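Local coordinates for integron cassette protein Vpc_cass2 (PDB 3JRT) that is of unknown function but forms an all-helical fold that pairs with a second copy of itself and is encoded by a mobile integron gene cassette, at residues R83-L88 and G179-L184; I120-N125 and Q144-K149. One frame throughout, in Å; residues are numbered along the deposited sequence.

Interaction 1 of 2, residues R83-L88 and G179-L184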
loop_
_atom_site.group_PDB
_atom_site.type_symbol
_atom_site.label_atom_id
_atom_site.label_comp_id
_atom_site.label_asym_id
_atom_site.label_seq_id
_atom_site.Cartn_x
_atom_site.Cartn_y
_atom_site.Cartn_z
ATOM N N ARG A 83 -7.871 8.626 -3.171
ATOM C CA ARG A 83 -9.163 8.169 -3.670
ATOM C C ARG A 83 -10.155 7.978 -2.504
ATOM O O ARG A 83 -11.317 8.360 -2.599
ATOM C CB ARG A 83 -9.026 6.899 -4.517
ATOM C CG ARG A 83 -8.259 7.081 -5.813
ATOM C CD ARG A 83 -8.759 8.296 -6.653
ATOM N NE ARG A 83 -10.206 8.256 -6.831
ATOM C CZ ARG A 83 -10.926 9.147 -7.510
ATOM N NH1 ARG A 83 -10.350 10.174 -8.123
ATOM N NH2 ARG A 83 -12.238 8.996 -7.579
ATOM N N LYS A 84 -9.688 7.420 -1.397
ATOM C CA LYS A 84 -10.551 7.261 -0.234
ATOM C C LYS A 84 -11.120 8.591 0.216
ATOM O O LYS A 84 -12.261 8.656 0.659
ATOM C CB LYS A 84 -9.823 6.575 0.926
ATOM C CG LYS A 84 -9.745 5.067 0.761
ATOM C CD LYS A 84 -9.300 4.341 2.049
ATOM C CE LYS A 84 -9.291 2.828 1.825
ATOM N NZ LYS A 84 -8.317 2.128 2.721
ATOM N N TYR A 85 -10.331 9.653 0.100
ATOM C CA TYR A 85 -10.790 10.967 0.526
ATOM C C TYR A 85 -11.943 11.403 -0.357
ATOM O O TYR A 85 -12.964 11.905 0.129
ATOM C CB TYR A 85 -9.670 12.001 0.475
ATOM C CG TYR A 85 -10.166 13.435 0.608
ATOM C CD1 TYR A 85 -10.304 14.043 1.858
ATOM C CD2 TYR A 85 -10.501 14.168 -0.505
ATOM C CE1 TYR A 85 -10.762 15.351 1.980
ATOM C CE2 TYR A 85 -10.963 15.481 -0.399
ATOM C CZ TYR A 85 -11.089 16.066 0.840
ATOM O OH TYR A 85 -11.539 17.365 0.927
ATOM N N VAL A 86 -11.789 11.193 -1.657
ATOM C CA VAL A 86 -12.868 11.498 -2.580
ATOM C C VAL A 86 -14.094 10.635 -2.269
ATOM O O VAL A 86 -15.202 11.148 -2.163
ATOM C CB VAL A 86 -12.446 11.316 -4.053
ATOM C CG1 VAL A 86 -13.618 11.637 -4.992
ATOM C CG2 VAL A 86 -11.244 12.198 -4.372
ATOM N N GLU A 87 -13.891 9.332 -2.103
ATOM C CA GLU A 87 -15.009 8.420 -1.876
ATOM C C GLU A 87 -15.773 8.775 -0.606
ATOM O O GLU A 87 -16.998 8.656 -0.541
ATOM C CB GLU A 87 -14.525 6.980 -1.795
ATOM C CG GLU A 87 -13.988 6.419 -3.083
ATOM C CD GLU A 87 -13.370 5.057 -2.862
ATOM O OE1 GLU A 87 -13.337 4.627 -1.687
ATOM O OE2 GLU A 87 -12.921 4.423 -3.840
ATOM N N LEU A 88 -15.040 9.214 0.406
ATOM C CA LEU A 88 -15.667 9.672 1.631
ATOM C C LEU A 88 -16.533 10.903 1.329
ATOM O O LEU A 88 -17.680 10.996 1.783
ATOM C CB LEU A 88 -14.603 9.990 2.682
ATOM C CG LEU A 88 -15.111 10.290 4.084
ATOM C CD1 LEU A 88 -15.579 9.009 4.740
ATOM C CD2 LEU A 88 -14.035 10.963 4.921
ATOM N N GLY A 179 -3.737 18.841 6.023
ATOM C CA GLY A 179 -4.215 19.926 6.865
ATOM C C GLY A 179 -5.718 20.090 6.746
ATOM O O GLY A 179 -6.413 20.304 7.738
ATOM N N VAL A 180 -6.220 19.971 5.522
ATOM C CA VAL A 180 -7.646 20.055 5.268
ATOM C C VAL A 180 -8.361 18.878 5.904
ATOM O O VAL A 180 -9.448 19.027 6.455
ATOM C CB VAL A 180 -7.944 20.119 3.751
ATOM C CG1 VAL A 180 -9.389 19.794 3.469
ATOM C CG2 VAL A 180 -7.588 21.505 3.206
ATOM N N ILE A 181 -7.744 17.706 5.850
ATOM C CA ILE A 181 -8.395 16.532 6.385
ATOM C C ILE A 181 -8.427 16.649 7.901
ATOM O O ILE A 181 -9.363 16.176 8.538
ATOM C CB ILE A 181 -7.709 15.226 5.946
ATOM C CG1 ILE A 181 -7.965 14.965 4.459
ATOM C CG2 ILE A 181 -8.213 14.039 6.794
ATOM C CD1 ILE A 181 -7.229 13.783 3.928
ATOM N N GLU A 182 -7.404 17.296 8.460
ATOM C CA GLU A 182 -7.340 17.592 9.887
ATOM C C GLU A 182 -8.367 18.663 10.292
ATOM O O GLU A 182 -8.927 18.622 11.389
ATOM C CB GLU A 182 -5.926 18.039 10.253
ATOM C CG GLU A 182 -5.709 18.274 11.732
ATOM C CD GLU A 182 -4.239 18.325 12.101
ATOM O OE1 GLU A 182 -3.393 18.203 11.189
ATOM O OE2 GLU A 182 -3.932 18.488 13.304
ATOM N N LEU A 183 -8.612 19.619 9.399
ATOM C CA LEU A 183 -9.633 20.638 9.614
ATOM C C LEU A 183 -10.986 19.987 9.842
ATOM O O LEU A 183 -11.767 20.426 10.697
ATOM C CB LEU A 183 -9.729 21.553 8.398
ATOM C CG LEU A 183 -9.494 23.043 8.613
ATOM C CD1 LEU A 183 -8.206 23.277 9.376
ATOM C CD2 LEU A 183 -9.478 23.764 7.272
ATOM N N LEU A 184 -11.262 18.945 9.062
ATOM C CA LEU A 184 -12.529 18.225 9.157
ATOM C C LEU A 184 -12.552 17.325 10.388
ATOM O O LEU A 184 -13.503 17.359 11.164
ATOM C CB LEU A 184 -12.784 17.392 7.901
ATOM C CG LEU A 184 -12.594 18.119 6.573
ATOM C CD1 LEU A 184 -12.932 17.205 5.420
ATOM C CD2 LEU A 184 -13.459 19.349 6.524
#

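Interaction 2 of 2, residues I120-N125 and Q144-K149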
loop_
_atom_site.group_PDB
_atom_site.type_symbol
_atom_site.label_atom_id
_atom_site.label_comp_id
_atom_site.label_asym_id
_atom_site.label_seq_id
_atom_site.Cartn_x
_atom_site.Cartn_y
_atom_site.Cartn_z
ATOM N N ILE A 120 -3.728 9.443 -10.527
ATOM C CA ILE A 120 -4.040 8.957 -9.186
ATOM C C ILE A 120 -4.975 7.755 -9.213
ATOM O O ILE A 120 -4.672 6.707 -8.648
ATOM C CB ILE A 120 -4.636 10.057 -8.301
ATOM C CG1 ILE A 120 -3.566 11.113 -8.006
ATOM C CG2 ILE A 120 -5.157 9.455 -6.964
ATOM C CD1 ILE A 120 -4.013 12.227 -7.049
ATOM N N LYS A 121 -6.099 7.908 -9.898
ATOM C CA LYS A 121 -7.078 6.838 -10.015
ATOM C C LYS A 121 -6.488 5.680 -10.803
ATOM O O LYS A 121 -6.644 4.520 -10.420
ATOM C CB LYS A 121 -8.341 7.363 -10.695
ATOM C CG LYS A 121 -9.596 6.558 -10.449
ATOM C CD LYS A 121 -10.800 7.244 -11.113
ATOM C CE LYS A 121 -12.124 6.631 -10.682
ATOM N NZ LYS A 121 -13.285 7.455 -11.127
ATOM N N LYS A 122 -5.799 5.989 -11.895
ATOM C CA LYS A 122 -5.169 4.955 -12.715
ATOM C C LYS A 122 -4.207 4.100 -11.895
ATOM O O LYS A 122 -4.228 2.878 -11.978
ATOM C CB LYS A 122 -4.419 5.568 -13.895
ATOM C CG LYS A 122 -5.283 6.277 -14.910
ATOM C CD LYS A 122 -4.484 6.542 -16.208
ATOM C CE LYS A 122 -5.152 7.602 -17.059
ATOM N NZ LYS A 122 -4.423 7.854 -18.353
ATOM N N LEU A 123 -3.353 4.745 -11.111
ATOM C CA LEU A 123 -2.415 4.009 -10.266
ATOM C C LEU A 123 -3.136 3.200 -9.186
ATOM O O LEU A 123 -2.833 2.023 -8.970
ATOM C CB LEU A 123 -1.365 4.960 -9.663
ATOM C CG LEU A 123 -0.354 5.478 -10.702
ATOM C CD1 LEU A 123 0.280 6.810 -10.307
ATOM C CD2 LEU A 123 0.726 4.440 -10.934
ATOM N N ARG A 124 -4.098 3.824 -8.515
ATOM C CA ARG A 124 -4.880 3.122 -7.505
ATOM C C ARG A 124 -5.472 1.837 -8.085
ATOM O O ARG A 124 -5.284 0.725 -7.548
ATOM C CB ARG A 124 -5.997 4.024 -6.969
ATOM C CG ARG A 124 -6.629 3.538 -5.639
ATOM C CD ARG A 124 -7.601 2.394 -5.863
ATOM N NE ARG A 124 -8.654 2.758 -6.811
ATOM C CZ ARG A 124 -9.765 3.414 -6.478
ATOM N NH1 ARG A 124 -9.969 3.785 -5.218
ATOM N NH2 ARG A 124 -10.674 3.708 -7.400
ATOM N N ASN A 125 -6.183 2.002 -9.193
ATOM C CA ASN A 125 -6.864 0.896 -9.852
ATOM C C ASN A 125 -5.952 -0.272 -10.196
ATOM O O ASN A 125 -6.305 -1.432 -9.974
ATOM C CB ASN A 125 -7.589 1.397 -11.094
ATOM C CG ASN A 125 -8.835 2.173 -10.745
ATOM O OD1 ASN A 125 -9.328 2.080 -9.619
ATOM N ND2 ASN A 125 -9.360 2.944 -11.704
ATOM N N GLN A 144 5.546 3.737 -14.299
ATOM C CA GLN A 144 6.543 4.805 -14.255
ATOM C C GLN A 144 6.058 6.108 -14.903
ATOM O O GLN A 144 6.225 7.187 -14.338
ATOM C CB GLN A 144 7.864 4.329 -14.881
ATOM C CG GLN A 144 8.516 3.194 -14.076
ATOM C CD GLN A 144 8.537 3.497 -12.563
ATOM O OE1 GLN A 144 8.912 4.597 -12.153
ATOM N NE2 GLN A 144 8.134 2.518 -11.736
ATOM N N GLU A 145 5.459 6.008 -16.088
ATOM C CA GLU A 145 4.894 7.182 -16.735
ATOM C C GLU A 145 3.818 7.824 -15.871
ATOM O O GLU A 145 3.801 9.039 -15.701
ATOM C CB GLU A 145 4.312 6.834 -18.100
ATOM C CG GLU A 145 5.346 6.651 -19.182
ATOM C CD GLU A 145 4.749 6.771 -20.563
ATOM O OE1 GLU A 145 3.514 6.613 -20.702
ATOM O OE2 GLU A 145 5.517 7.040 -21.510
ATOM N N GLU A 146 2.915 7.008 -15.331
ATOM C CA GLU A 146 1.792 7.544 -14.567
ATOM C C GLU A 146 2.274 8.291 -13.339
ATOM O O GLU A 146 1.668 9.271 -12.917
ATOM C CB GLU A 146 0.799 6.450 -14.174
ATOM C CG GLU A 146 -0.043 5.951 -15.333
ATOM C CD GLU A 146 -0.751 7.075 -16.085
ATOM O OE1 GLU A 146 -1.253 8.019 -15.435
ATOM O OE2 GLU A 146 -0.807 7.006 -17.331
ATOM N N ILE A 147 3.380 7.831 -12.781
ATOM C CA ILE A 147 3.933 8.462 -11.598
ATOM C C ILE A 147 4.486 9.849 -11.912
ATOM O O ILE A 147 4.380 10.770 -11.102
ATOM C CB ILE A 147 5.012 7.584 -10.952
ATOM C CG1 ILE A 147 4.354 6.366 -10.297
ATOM C CG2 ILE A 147 5.774 8.374 -9.908
ATOM C CD1 ILE A 147 5.342 5.413 -9.638
ATOM N N ILE A 148 5.065 9.993 -13.098
ATOM C CA ILE A 148 5.565 11.279 -13.560
ATOM C C ILE A 148 4.380 12.233 -13.826
ATOM O O ILE A 148 4.405 13.397 -13.432
ATOM C CB ILE A 148 6.456 11.088 -14.793
ATOM C CG1 ILE A 148 7.706 10.284 -14.396
ATOM C CG2 ILE A 148 6.803 12.450 -15.475
ATOM C CD1 ILE A 148 8.668 10.034 -15.545
ATOM N N LYS A 149 3.332 11.735 -14.468
ATOM C CA LYS A 149 2.129 12.538 -14.666
ATOM C C LYS A 149 1.544 13.015 -13.334
ATOM O O LYS A 149 1.076 14.137 -13.203
ATOM C CB LYS A 149 1.070 11.744 -15.442
ATOM C CG LYS A 149 1.422 11.552 -16.940
ATOM C CD LYS A 149 0.375 10.699 -17.638
ATOM C CE LYS A 149 0.816 10.303 -19.016
ATOM N NZ LYS A 149 -0.223 9.463 -19.657
#

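Interaction 1 of 2, residues R83-L88 and G179-L184
The phenol ring of Tyr85 meets Ile181 and Leu184 obliquely. Ile181 lies nearest, with CG1 3.6 Å from Tyr85 CD1. The end methyl of the same branch follows, Ile181 CD1 standing 3.7 Å from Tyr85 CD1. The two side chains slide past each other in opposite directions. Ile181 meets the ring at CD1 and CE1, as its CG1 is near both. Leu184 touches more loosely, its CD1 4.5 Å from Tyr85 CE1. At the far end of the ring Val180 crosses at about a right angle, and its CG1 comes 4.1 Å from Tyr85 OH.

With CG anti to the backbone N (chi1 167°), the Tyr85 ring reaches Ile181 and Val180. On Ile181 the CG1 branch lies beside the backbone N (chi1 -71°), which brings CG1 and CD1 up to the ring. No hydrogen bond joins the two segments. The buried phenol hydroxyl is satisfied instead by the carbonyl O of Arg107, in helix 104-116. Ile114 of that helix also touches Tyr85, and Leu35, Ile39 and Leu42 of helix 27-53 pack on Ile181.

The segment axes stay 12.8 Å apart at closest approach and run 36° from parallel. That is wide for directly packed helices, and the tyrosine spans much of the distance. The arrangement is typical of the hydrophobic core of an all-helical bundle, here joining helix 64-91 to the C-terminal helix 177-188.

Interaction 2 of 2, residues I120-N125 and Q144-K149
Glu146 packs its CB against Leu123, with Leu123 CG 3.8 Å away and Leu123 CD2 at a similar distance. The chain then leaves the leucine. CG lies beside the backbone N (chi1 -74°), and the chain then bends at chi2 (-53°), turning the carboxylate toward Lys122. Glu146 CD faces the lysine methylenes, 3.8 Å from Lys122 CD. Glu146 OE1 is closer still, 3.6 Å from Lys122 CD, but this is packing against carbon. That oxygen is buried by the contact and has no polar partner in the model.

Glu146 OE2 forms a long salt bridge across the contact to Lys122 NZ, 3.9 Å away. Within its own helix, Glu146 OE2 also pairs with Lys149 NZ at 3.4 Å, a salt bridge whose hydrogen bond is weak. The three residues make a salt-bridge network in which one carboxylate probably eases the repulsion between two neighbouring ammonium groups.

The motif is an antiparallel helix pair, with segment axes 9.6 Å apart and 145° between their directions. Helix 118-128 and helix 140-151 are the consecutive helices that form it.

Leu123 supplies the apolar side. Leu123 CD1 lies 4.1 Å from Ile147 CG1, and the two side chains cross at about a right angle. Val143 also touches Leu123, while Ala119 and Leu138 border Glu146. The exposed Lys122 side chain, extended beyond CG, crosses Glu146 at about a right angle.

From the N terminus, helix 27-53 comes first and packs on both segments of interaction 1. Helix 64-91 then supplies residues 83-88. The chain next passes through helix 104-116 to helix 118-128 and helix 140-151, where interaction 2 closes a short loop between consecutive helices. Helix 177-188 finally returns to helix 64-91, and interaction 1 closes a much longer loop that holds all of interaction 2. Nothing crosses. The contact centres lie about 20 Å apart, on opposite sides of the chain's centre. Helix 64-91 links them: Arg83 packs on Ile120 and Arg124, and Glu87 forms a long, weak ion pair with Arg124.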